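Lysozyme, putative (Bacillus anthracis, PDB 2WAG) probably cleaves the glycan strands of bacterial cell-wall peptidoglycan, as a family GH25 lysozyme with the glycosidase activity EC 3.2.1.17. Local coordinates at residues H74-D79 with P102-E107; V141-T146 with P159-W164; Y153-Y158 with L174-K179; I165-T170 with T181-T186. One frame throughout, in Å; residues are numbered along the deposited sequence. Where two conformers were deposited one is given.

Contact 1. Residues H74-D79 with P102-E107. With SO4 (sulfate ion), chain G.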
# COMPACT_ATOMS: atom_id res chain seq x y z
N HIS A 74 14.66 -11.51 1.65
CA HIS A 74 13.84 -12.65 1.99
C HIS A 74 12.60 -12.14 2.71
O HIS A 74 12.70 -11.36 3.65
CB HIS A 74 14.57 -13.54 2.99
CG HIS A 74 13.80 -14.76 3.33
ND1 HIS A 74 13.07 -14.94 4.49
CD2 HIS A 74 13.62 -15.88 2.60
CE1 HIS A 74 12.47 -16.12 4.46
NE2 HIS A 74 12.81 -16.72 3.33
N PHE A 75 11.42 -12.60 2.29
CA PHE A 75 10.20 -12.25 2.99
C PHE A 75 9.94 -13.31 4.08
O PHE A 75 9.69 -14.47 3.78
CB PHE A 75 9.03 -12.09 2.02
CG PHE A 75 7.85 -11.41 2.64
CD1 PHE A 75 7.54 -10.08 2.32
CD2 PHE A 75 7.07 -12.06 3.57
CE1 PHE A 75 6.45 -9.45 2.92
CE2 PHE A 75 6.00 -11.45 4.17
CZ PHE A 75 5.68 -10.14 3.85
N PHE A 76 10.05 -12.91 5.34
CA PHE A 76 9.97 -13.82 6.47
C PHE A 76 8.60 -14.46 6.65
O PHE A 76 7.57 -13.79 6.47
CB PHE A 76 10.35 -13.03 7.73
CG PHE A 76 10.49 -13.86 8.98
CD1 PHE A 76 11.57 -14.72 9.16
CD2 PHE A 76 9.56 -13.74 10.01
CE1 PHE A 76 11.69 -15.48 10.36
CE2 PHE A 76 9.69 -14.45 11.19
CZ PHE A 76 10.74 -15.32 11.36
N SER A 77 8.59 -15.74 6.99
CA SER A 77 7.39 -16.46 7.37
C SER A 77 7.38 -16.71 8.87
O SER A 77 8.39 -17.08 9.46
CB SER A 77 7.33 -17.80 6.65
OG SER A 77 6.26 -18.56 7.20
N PHE A 78 6.22 -16.51 9.50
CA PHE A 78 6.03 -16.86 10.90
C PHE A 78 5.77 -18.34 11.11
O PHE A 78 5.62 -18.78 12.25
CB PHE A 78 4.88 -16.02 11.47
CG PHE A 78 5.16 -14.55 11.46
CD1 PHE A 78 6.10 -14.01 12.31
CD2 PHE A 78 4.50 -13.70 10.58
CE1 PHE A 78 6.39 -12.64 12.31
CE2 PHE A 78 4.79 -12.34 10.58
CZ PHE A 78 5.72 -11.81 11.44
N ASP A 79 5.74 -19.12 10.03
CA ASP A 79 5.26 -20.50 10.12
C ASP A 79 6.24 -21.57 9.72
O ASP A 79 5.86 -22.74 9.61
CB ASP A 79 3.95 -20.64 9.38
CG ASP A 79 2.83 -19.97 10.14
OD1 ASP A 79 2.49 -20.43 11.24
OD2 ASP A 79 2.33 -18.93 9.68
N PRO A 102 22.45 -8.97 2.81
CA PRO A 102 21.12 -9.56 2.73
C PRO A 102 20.12 -8.84 3.62
O PRO A 102 20.49 -8.30 4.67
CB PRO A 102 21.32 -10.99 3.24
CG PRO A 102 22.61 -11.01 3.92
CD PRO A 102 23.42 -9.82 3.53
N VAL A 103 18.87 -8.85 3.18
CA VAL A 103 17.78 -8.29 3.95
C VAL A 103 16.75 -9.36 4.33
O VAL A 103 16.41 -10.16 3.52
CB VAL A 103 17.05 -7.22 3.13
CG1 VAL A 103 15.79 -6.73 3.81
CG2 VAL A 103 17.99 -6.09 2.73
N ILE A 104 16.29 -9.30 5.59
CA ILE A 104 15.13 -10.08 5.98
C ILE A 104 13.99 -9.10 6.25
O ILE A 104 14.14 -8.18 7.06
CB ILE A 104 15.38 -10.95 7.22
CG1 ILE A 104 16.63 -11.83 7.05
CG2 ILE A 104 14.15 -11.81 7.47
CD1 ILE A 104 17.10 -12.46 8.35
N ASP A 105 12.87 -9.32 5.56
CA ASP A 105 11.71 -8.45 5.60
C ASP A 105 10.69 -9.07 6.57
O ASP A 105 10.19 -10.18 6.33
CB ASP A 105 11.19 -8.35 4.16
CG ASP A 105 9.93 -7.51 4.00
OD1 ASP A 105 9.04 -7.55 4.89
OD2 ASP A 105 9.84 -6.88 2.93
N VAL A 106 10.44 -8.37 7.67
CA VAL A 106 9.55 -8.86 8.75
C VAL A 106 8.34 -7.94 8.83
O VAL A 106 8.45 -6.76 9.22
CB VAL A 106 10.28 -8.88 10.10
CG1 VAL A 106 9.39 -9.45 11.19
CG2 VAL A 106 11.61 -9.65 10.01
N GLU A 107 7.17 -8.46 8.46
CA GLU A 107 5.95 -7.63 8.47
C GLU A 107 4.74 -8.54 8.44
O GLU A 107 4.84 -9.73 8.14
CB GLU A 107 5.91 -6.65 7.29
CG GLU A 107 5.82 -7.30 5.94
CD GLU A 107 5.95 -6.26 4.85
OE1 GLU A 107 4.96 -5.50 4.62
OE2 GLU A 107 7.03 -6.16 4.22
S SO4 G . 6.13 -21.31 5.00
O1 SO4 G . 5.29 -20.17 4.67
O2 SO4 G . 7.31 -21.65 4.21
O3 SO4 G . 5.41 -22.48 5.53
O4 SO4 G . 6.77 -20.79 6.23
O HOH W 1 7.19 -11.44 8.07
O HOH W 2 7.50 -11.00 7.12
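H74 N donates to V103 O, and H74 O accepts from D105 N at 2.8 Å, so the backbone of H74 is gripped on both sides of I104. The imidazole turns its edge to the methyl CG2 of I104, while its far nitrogen NE2 donates outside the pair, to G48 O. F75 projects from the opposite face of the sheet, the one that carries D105. With CG anti to the backbone N (chi1 -166°), its ring swings to the acid side chains, and F75 CZ lies 3.5 Å from E107 CG; ring and carboxylate planes are only 25° apart. A flat apolar ring suits this place, since it walls the two carboxylates without bonding to them. These strands, 69-75 and 103-106, are parallel neighbours in the beta-alpha-beta unit completed by helix 82-92. D105 on the second strand and E107 just after V106 are consistent with the Asp-x-Glu pair of GH25 active sites. E107 OE2 is hydrogen-bonded to N of tag residue G2 of the second subunit, D105 OD2 more weakly. F76 N continues the pairing to D105 O at 2.9 Å, and F76 CB packs against I104 CG2 at 4.0 Å. Where the strands diverge, a water site modelled in two positions spans F76 O and E107 N. S77 OG accepts from D79 N at 2.9 Å, an ST turn, and approaches a sulfate that probably came from the crystallisation liquor. F78 brings its ring edge to E107 O, CE2 lying 3.6 Å away, and D79 reaches K112 in a salt bridge.

Contact 2. Residues V141-T146 with P159-W164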
# COMPACT_ATOMS: atom_id res chain seq x y z
N VAL A 141 23.56 -8.27 8.53
CA VAL A 141 22.22 -8.41 7.96
C VAL A 141 21.36 -7.17 8.23
O VAL A 141 21.47 -6.52 9.30
CB VAL A 141 21.58 -9.69 8.50
CG1 VAL A 141 20.11 -9.82 8.06
CG2 VAL A 141 22.42 -10.89 8.05
N ILE A 142 20.55 -6.82 7.23
CA ILE A 142 19.58 -5.74 7.36
C ILE A 142 18.20 -6.32 7.65
O ILE A 142 17.79 -7.28 6.99
CB ILE A 142 19.50 -4.96 6.02
CG1 ILE A 142 20.85 -4.30 5.67
CG2 ILE A 142 18.41 -3.90 6.09
CD1 ILE A 142 20.98 -4.01 4.20
N LEU A 143 17.50 -5.75 8.63
CA LEU A 143 16.10 -6.10 8.87
C LEU A 143 15.21 -4.98 8.37
O LEU A 143 15.36 -3.83 8.82
CB LEU A 143 15.83 -6.32 10.36
CG LEU A 143 16.67 -7.41 11.03
CD1 LEU A 143 16.38 -7.47 12.51
CD2 LEU A 143 16.43 -8.79 10.36
N TYR A 144 14.30 -5.30 7.44
CA TYR A 144 13.25 -4.37 7.04
C TYR A 144 12.03 -4.67 7.89
O TYR A 144 11.69 -5.84 8.09
CB TYR A 144 12.89 -4.58 5.58
CG TYR A 144 11.63 -3.86 5.16
CD1 TYR A 144 11.66 -2.56 4.63
CD2 TYR A 144 10.38 -4.49 5.29
CE1 TYR A 144 10.49 -1.92 4.24
CE2 TYR A 144 9.20 -3.84 4.92
CZ TYR A 144 9.26 -2.57 4.38
OH TYR A 144 8.09 -1.97 3.97
N ALA A 145 11.38 -3.64 8.32
CA ALA A 145 10.13 -3.80 9.07
C ALA A 145 9.18 -2.63 8.86
O ALA A 145 9.63 -1.57 8.61
CB ALA A 145 10.40 -3.95 10.56
N THR A 146 7.90 -2.92 9.00
CA THR A 146 6.91 -1.86 9.16
C THR A 146 6.94 -1.37 10.62
O THR A 146 7.51 -2.03 11.51
CB THR A 146 5.52 -2.41 8.85
OG1 THR A 146 5.28 -3.51 9.74
CG2 THR A 146 5.41 -2.86 7.38
N PRO A 159 20.62 -5.73 17.97
CA PRO A 159 21.67 -4.73 17.80
C PRO A 159 22.70 -5.14 16.74
O PRO A 159 23.42 -4.27 16.23
CB PRO A 159 22.32 -4.64 19.19
CG PRO A 159 22.01 -5.95 19.83
CD PRO A 159 20.66 -6.39 19.28
N GLN A 160 22.74 -6.43 16.38
CA GLN A 160 23.68 -6.93 15.39
C GLN A 160 23.24 -6.67 13.96
O GLN A 160 23.96 -7.04 13.03
CB GLN A 160 23.97 -8.44 15.58
CG GLN A 160 22.85 -9.43 15.26
CD GLN A 160 21.78 -9.61 16.35
OE1 GLN A 160 21.55 -8.72 17.17
NE2 GLN A 160 21.12 -10.77 16.35
N CYS A 161 22.09 -6.05 13.76
CA CYS A 161 21.57 -5.78 12.40
C CYS A 161 21.46 -4.30 12.13
O CYS A 161 21.43 -3.58 13.00
CB CYS A 161 20.17 -6.39 12.19
SG CYS A 161 20.18 -8.26 12.38
N ASP A 162 21.37 -3.93 10.88
CA ASP A 162 20.94 -2.56 10.53
C ASP A 162 19.44 -2.57 10.22
O ASP A 162 18.89 -3.60 9.82
CB ASP A 162 21.69 -2.08 9.28
CG ASP A 162 23.11 -1.61 9.58
OD1 ASP A 162 23.42 -1.37 10.77
OD2 ASP A 162 23.88 -1.43 8.63
N ILE A 163 18.79 -1.43 10.42
CA ILE A 163 17.34 -1.33 10.27
C ILE A 163 16.95 -0.55 9.02
O ILE A 163 17.48 0.53 8.73
CB ILE A 163 16.68 -0.66 11.51
CG1 ILE A 163 17.10 -1.37 12.82
CG2 ILE A 163 15.15 -0.59 11.34
CD1 ILE A 163 16.77 -2.86 12.83
N TRP A 164 16.01 -1.15 8.29
CA TRP A 164 15.40 -0.51 7.14
C TRP A 164 13.92 -0.33 7.52
O TRP A 164 13.20 -1.32 7.69
CB TRP A 164 15.60 -1.40 5.91
CG TRP A 164 14.93 -0.98 4.63
CD1 TRP A 164 14.24 0.18 4.35
CD2 TRP A 164 14.91 -1.76 3.44
NE1 TRP A 164 13.78 0.15 3.04
CE2 TRP A 164 14.16 -1.04 2.47
CE3 TRP A 164 15.40 -3.03 3.11
CZ2 TRP A 164 13.92 -1.56 1.19
CZ3 TRP A 164 15.17 -3.54 1.86
CH2 TRP A 164 14.42 -2.82 0.91
O HOH W 3 23.74 -9.26 11.24
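Strands 142-145 and 162-166 are parallel neighbours in the TIM-type barrel of GH25 enzymes, and their backbones are zipped together from V141 to W164. D162 N donates to V141 O, L143 N to D162 O at 2.8 Å, W164 N to L143 O at 2.8 Å, and A145 N to W164 O. On the face bearing I142, Y144 and W164, the tyrosine ring sets its edge against the indole in a T-shaped stack. Y144 CD1 stands over the indole, 3.6 Å from W164 CD2, with the planes at 79°. As bridged partners, Y144 and W164 share a face, and CG anti to the backbone N in both (chi1 168° and 175°) brings the tyrosine edge over the indole. Helix 147-154 makes the crossover between the strands, completing a beta-alpha-beta unit. Both aromatics suit the barrel interior because each has a polar end with a partner there: Y144 OH bonds to Q184 OE1 and W164 NE1 to N204 OD1. I142 CG2 fills in beside the indole, 3.8 Å from W164 CB. On the face of L143 and I163 the contacts are apolar: L143 CB meets I163 CD1 at 4.4 Å, and these branched aliphatics suit the layer toward helix 147-154. C161, a small thiol just before D162, puts CB 3.8 Å from L143 CG. Beside V141, a water accepts from its N and donates to Q160 O at 2.9 Å.

Contact 3. Residues Y153-Y158 with L174-K179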
# COMPACT_ATOMS: atom_id res chain seq x y z
N TYR A 153 8.38 -6.71 17.47
CA TYR A 153 9.38 -7.71 17.37
C TYR A 153 10.83 -7.23 17.35
O TYR A 153 11.68 -7.96 17.68
CB TYR A 153 9.12 -8.55 16.14
CG TYR A 153 7.76 -9.18 16.11
CD1 TYR A 153 7.32 -9.96 17.15
CD2 TYR A 153 6.91 -8.99 15.07
CE1 TYR A 153 6.07 -10.54 17.11
CE2 TYR A 153 5.68 -9.54 15.03
CZ TYR A 153 5.27 -10.33 16.05
OH TYR A 153 4.01 -10.88 16.00
N ILE A 154 11.08 -6.04 16.82
CA ILE A 154 12.45 -5.61 16.52
C ILE A 154 12.98 -4.60 17.53
O ILE A 154 14.17 -4.57 17.83
CB ILE A 154 12.56 -5.02 15.08
CG1 ILE A 154 11.89 -5.92 14.01
CG2 ILE A 154 14.02 -4.65 14.75
CD1 ILE A 154 12.36 -7.37 14.01
N LYS A 155 12.09 -3.75 18.03
CA LYS A 155 12.44 -2.73 19.01
C LYS A 155 13.16 -3.36 20.20
O LYS A 155 12.83 -4.48 20.63
CB LYS A 155 11.12 -2.08 19.48
CG LYS A 155 11.26 -0.96 20.47
CD LYS A 155 9.89 -0.64 21.09
CE LYS A 155 10.01 0.58 21.95
NZ LYS A 155 8.67 0.91 22.48
N ASP A 156 14.15 -2.65 20.75
CA ASP A 156 14.92 -3.14 21.90
C ASP A 156 15.52 -4.54 21.62
O ASP A 156 15.54 -5.42 22.49
CB ASP A 156 14.02 -3.22 23.15
CG ASP A 156 13.41 -1.89 23.52
OD1 ASP A 156 14.14 -0.89 23.51
OD2 ASP A 156 12.20 -1.87 23.87
N ALA A 157 16.03 -4.74 20.41
CA ALA A 157 16.53 -6.04 20.01
C ALA A 157 17.40 -5.89 18.77
O ALA A 157 17.57 -4.80 18.22
CB ALA A 157 15.36 -7.00 19.77
N TYR A 158 17.96 -7.01 18.33
CA TYR A 158 18.77 -7.08 17.10
C TYR A 158 19.78 -5.95 16.95
O TYR A 158 19.88 -5.32 15.90
CB TYR A 158 17.87 -7.16 15.86
CG TYR A 158 16.87 -8.28 16.00
CD1 TYR A 158 17.24 -9.60 15.79
CD2 TYR A 158 15.57 -8.03 16.41
CE1 TYR A 158 16.33 -10.64 15.95
CE2 TYR A 158 14.63 -9.06 16.57
CZ TYR A 158 15.03 -10.37 16.33
OH TYR A 158 14.13 -11.42 16.47
N LEU A 174 12.24 5.59 14.86
CA LEU A 174 12.08 4.30 15.51
C LEU A 174 11.74 4.55 16.97
O LEU A 174 12.31 5.45 17.60
CB LEU A 174 13.36 3.47 15.39
CG LEU A 174 13.78 3.15 13.94
CD1 LEU A 174 15.12 2.43 13.90
CD2 LEU A 174 12.69 2.35 13.23
N SER A 175 10.82 3.75 17.51
CA SER A 175 10.23 4.03 18.83
C SER A 175 11.21 3.87 20.00
O SER A 175 10.96 4.39 21.08
CB SER A 175 9.01 3.15 19.07
OG SER A 175 9.39 1.79 19.00
N ASP A 176 12.29 3.13 19.79
CA ASP A 176 13.36 3.00 20.79
C ASP A 176 14.51 3.98 20.55
O ASP A 176 15.58 3.86 21.18
CB ASP A 176 13.88 1.56 20.87
CG ASP A 176 14.36 1.01 19.55
OD1 ASP A 176 14.22 1.70 18.50
OD2 ASP A 176 14.88 -0.12 19.56
N GLU A 177 14.28 4.94 19.66
CA GLU A 177 15.25 6.00 19.33
C GLU A 177 16.51 5.52 18.62
O GLU A 177 17.49 6.22 18.50
CB GLU A 177 15.58 6.87 20.56
CG GLU A 177 14.33 7.58 21.11
CD GLU A 177 14.64 8.58 22.21
OE1 GLU A 177 15.81 8.67 22.66
OE2 GLU A 177 13.69 9.28 22.64
N ARG A 178 16.49 4.27 18.14
CA ARG A 178 17.58 3.78 17.31
C ARG A 178 17.69 4.57 16.02
O ARG A 178 16.71 5.11 15.51
CB ARG A 178 17.38 2.31 16.94
CG ARG A 178 17.92 1.32 17.94
CD ARG A 178 17.83 -0.09 17.38
NE ARG A 178 18.91 -0.37 16.43
CZ ARG A 178 19.22 -1.58 15.97
NH1 ARG A 178 18.52 -2.64 16.34
NH2 ARG A 178 20.24 -1.74 15.12
N LYS A 179 18.89 4.59 15.47
CA LYS A 179 19.11 5.17 14.15
C LYS A 179 18.82 4.15 13.05
O LYS A 179 19.19 2.98 13.16
CB LYS A 179 20.56 5.68 14.02
CG LYS A 179 20.86 6.82 14.98
CD LYS A 179 22.19 7.49 14.68
CE LYS A 179 22.64 8.34 15.86
NZ LYS A 179 22.85 7.50 17.07
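D156 N donates to D176 OD2 over 2.9 Å in an almost straight bond (176°), reaching the oxygen on its anti side and 32° out of the carboxylate plane. D176 holds CG between its backbone N and carbonyl carbon (chi1 55°), which lets OD2 cross to the other turn while OD1 accepts from Y150 OH and, weakly, from R178 N. In the conformer described, R178 NH1 gives a second link, to Y158 O at 3.0 Å, coming from above the carbonyl plane. Its NH2 bonds to C161 O, so one guanidinium ties two backbone carbonyls together. Each segment contains a beta turn, type II from I154 to A157 and type I from L174 to E177. I154 and A157 belong to a magnesium site, and R178 lies nearby. Further out, K155 lies extended along the serine, its CD and CE each 3.2 Å from S175 OG, whose hydroxyl bonds to D151 OD1. K155 CG also touches D176 CB at 3.7 Å. Aspartate and arginine suit their positions as complementary partners for the N-H of D156 and the C=O of Y158, and the join at this solvent-facing edge depends on polar bonds more than on apolar burial.

Contact 4. Residues I165-T170 with T181-T186. With SO4 (sulfate ion), chain F; SO4 (sulfate ion), chain D.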
# COMPACT_ATOMS: atom_id res chain seq x y z
N ILE A 165 13.48 0.91 7.73
CA ILE A 165 12.13 1.16 8.27
C ILE A 165 11.19 1.69 7.19
O ILE A 165 11.57 2.56 6.38
CB ILE A 165 12.20 2.16 9.47
CG1 ILE A 165 10.84 2.30 10.16
CG2 ILE A 165 12.77 3.53 9.05
CD1 ILE A 165 10.32 1.03 10.85
N ARG A 166 9.96 1.18 7.16
CA ARG A 166 8.94 1.77 6.31
C ARG A 166 8.31 2.96 7.02
O ARG A 166 7.84 2.84 8.15
CB ARG A 166 7.85 0.74 5.97
CG ARG A 166 6.89 1.27 4.90
CD ARG A 166 5.70 0.34 4.63
NE ARG A 166 4.65 0.55 5.63
CZ ARG A 166 3.57 -0.21 5.77
NH1 ARG A 166 3.37 -1.27 4.98
NH2 ARG A 166 2.68 0.08 6.71
N SER A 167 8.29 4.10 6.34
CA SER A 167 7.59 5.27 6.85
C SER A 167 7.07 6.10 5.68
O SER A 167 7.76 7.02 5.21
CB SER A 167 8.52 6.09 7.75
OG SER A 167 7.82 7.14 8.39
N VAL A 168 5.90 5.74 5.17
CA VAL A 168 5.38 6.33 3.93
C VAL A 168 4.46 7.52 4.14
O VAL A 168 4.05 8.14 3.15
CB VAL A 168 4.72 5.28 2.99
CG1 VAL A 168 5.69 4.14 2.69
CG2 VAL A 168 3.43 4.74 3.55
N LEU A 169 4.17 7.86 5.39
CA LEU A 169 3.29 9.01 5.68
C LEU A 169 3.94 10.07 6.55
O LEU A 169 3.40 11.17 6.70
CB LEU A 169 2.01 8.52 6.39
CG LEU A 169 1.07 7.64 5.57
CD1 LEU A 169 -0.12 7.13 6.44
CD2 LEU A 169 0.60 8.38 4.37
N THR A 170 5.09 9.76 7.14
CA THR A 170 5.73 10.69 8.05
C THR A 170 7.23 10.61 7.89
O THR A 170 7.77 9.72 7.24
CB THR A 170 5.46 10.32 9.53
OG1 THR A 170 6.07 9.06 9.85
CG2 THR A 170 3.98 10.28 9.88
N THR A 181 19.07 2.83 8.97
CA THR A 181 20.07 2.79 7.90
C THR A 181 19.43 3.01 6.51
O THR A 181 20.02 3.67 5.67
CB THR A 181 20.84 1.45 7.94
OG1 THR A 181 21.44 1.28 9.23
CG2 THR A 181 21.91 1.40 6.84
N PHE A 182 18.24 2.46 6.29
CA PHE A 182 17.44 2.75 5.11
C PHE A 182 16.04 3.14 5.54
O PHE A 182 15.54 2.70 6.59
CB PHE A 182 17.35 1.54 4.17
CG PHE A 182 18.67 1.12 3.56
CD1 PHE A 182 19.08 1.61 2.32
CD2 PHE A 182 19.49 0.20 4.22
CE1 PHE A 182 20.28 1.18 1.74
CE2 PHE A 182 20.70 -0.20 3.68
CZ PHE A 182 21.11 0.28 2.44
N TRP A 183 15.39 3.95 4.69
CA TRP A 183 14.02 4.42 4.94
C TRP A 183 13.21 4.26 3.66
O TRP A 183 13.57 4.82 2.63
CB TRP A 183 14.09 5.91 5.35
CG TRP A 183 12.80 6.69 5.27
CD1 TRP A 183 11.53 6.23 5.42
CD2 TRP A 183 12.70 8.11 5.07
NE1 TRP A 183 10.62 7.27 5.26
CE2 TRP A 183 11.32 8.43 5.07
CE3 TRP A 183 13.64 9.14 4.91
CZ2 TRP A 183 10.86 9.74 4.89
CZ3 TRP A 183 13.17 10.45 4.74
CH2 TRP A 183 11.79 10.73 4.73
N GLN A 184 12.16 3.45 3.72
CA GLN A 184 11.21 3.32 2.60
C GLN A 184 10.18 4.42 2.74
O GLN A 184 9.39 4.44 3.71
CB GLN A 184 10.53 1.96 2.62
CG GLN A 184 9.63 1.70 1.43
CD GLN A 184 9.14 0.30 1.50
OE1 GLN A 184 8.17 0.02 2.16
NE2 GLN A 184 9.88 -0.61 0.89
N TYR A 185 10.19 5.36 1.80
CA TYR A 185 9.36 6.57 1.94
C TYR A 185 8.11 6.60 1.07
O TYR A 185 7.23 7.44 1.29
CB TYR A 185 10.21 7.83 1.75
CG TYR A 185 10.78 8.02 0.37
CD1 TYR A 185 10.06 8.71 -0.61
CD2 TYR A 185 12.03 7.52 0.04
CE1 TYR A 185 10.58 8.92 -1.87
CE2 TYR A 185 12.57 7.71 -1.22
CZ TYR A 185 11.85 8.41 -2.17
OH TYR A 185 12.44 8.59 -3.42
N THR A 186 7.99 5.70 0.10
CA THR A 186 6.76 5.65 -0.70
C THR A 186 6.60 4.28 -1.31
O THR A 186 7.60 3.57 -1.54
CB THR A 186 6.75 6.72 -1.81
OG1 THR A 186 5.47 6.69 -2.48
CG2 THR A 186 7.85 6.49 -2.84
S SO4 F . 3.51 3.87 7.34
O1 SO4 F . 3.19 2.63 8.07
O2 SO4 F . 3.96 4.70 8.43
O3 SO4 F . 4.53 3.55 6.42
O4 SO4 F . 2.21 4.22 6.85
S SO4 D . 11.27 11.85 -4.39
O1 SO4 D . 11.29 12.17 -2.95
O2 SO4 D . 12.62 12.14 -4.92
O3 SO4 D . 10.34 12.76 -5.08
O4 SO4 D . 11.04 10.45 -4.80
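W183 NE1 donates to S167 O at 2.9 Å, nearly straight (176°) and in the plane of the indole, so the ring edge holds the chain just beyond strand 162-166. The backbones pair alongside: I165 N with F182 O, Q184 N with I165 O, and S167 N with Q184 O at 2.9 Å. Q184 OE1 lies against the aliphatic part of R166, 3.3 Å from CG. Outer residues hold the amide, Y144 at OE1 and D20 OD1 at NE2; glutamine, with both a donor and an acceptor, suits that position. In the conformer described, R166 bends at chi3 (82°) to bring its guanidinium edge to a sulfate, NH2 lying 2.9 Å from O1, and V168 N donates to O3 of the same ion. S167 OG donates to T170 O at 2.8 Å, from above the carbonyl plane, within the loop after the strand. Y185 O is buried without a hydrogen-bond partner in the model; V168 CA approaches it at 3.4 Å in a CA-H...O contact. Y185 CB sits over one face of the indole, toward its rim, and the hydroxyl of Y185 donates to a second sulfate; both ions probably come from the crystallisation liquor. Y185 and T186 together face L203, a classic beta bulge, where the parallel barrel strands give way to the antiparallel strand 202-206.

How the contacts relate
Contacts 1, 2 and 4 lie in one barrel sheet. The pairing of strands 103-106 and 142-145 bridges contacts 1 and 2, through I104 N to I142 O (2.9 Å) and V106 N to Y144 O (2.8 Å). Contacts 2 and 4 share strand 162-166, and I163 O meets T181 N at 2.8 Å. Y144 also packs on the acids of contact 1, E107 OE2 lying 3.3 Å from Y144 CE2, so contacts 1, 2 and 4 all reach the presumed active-site pocket. Contact 3 lies at the surface beside magnesium, its centre about 17 Å from the centre of the chain; I163 CG1 to R178 CZ (3.8 Å) joins it to contact 2, F78 CE1 to Y153 CE2 (4.2 Å) to contact 1, and L174 packs on I165 of contact 4.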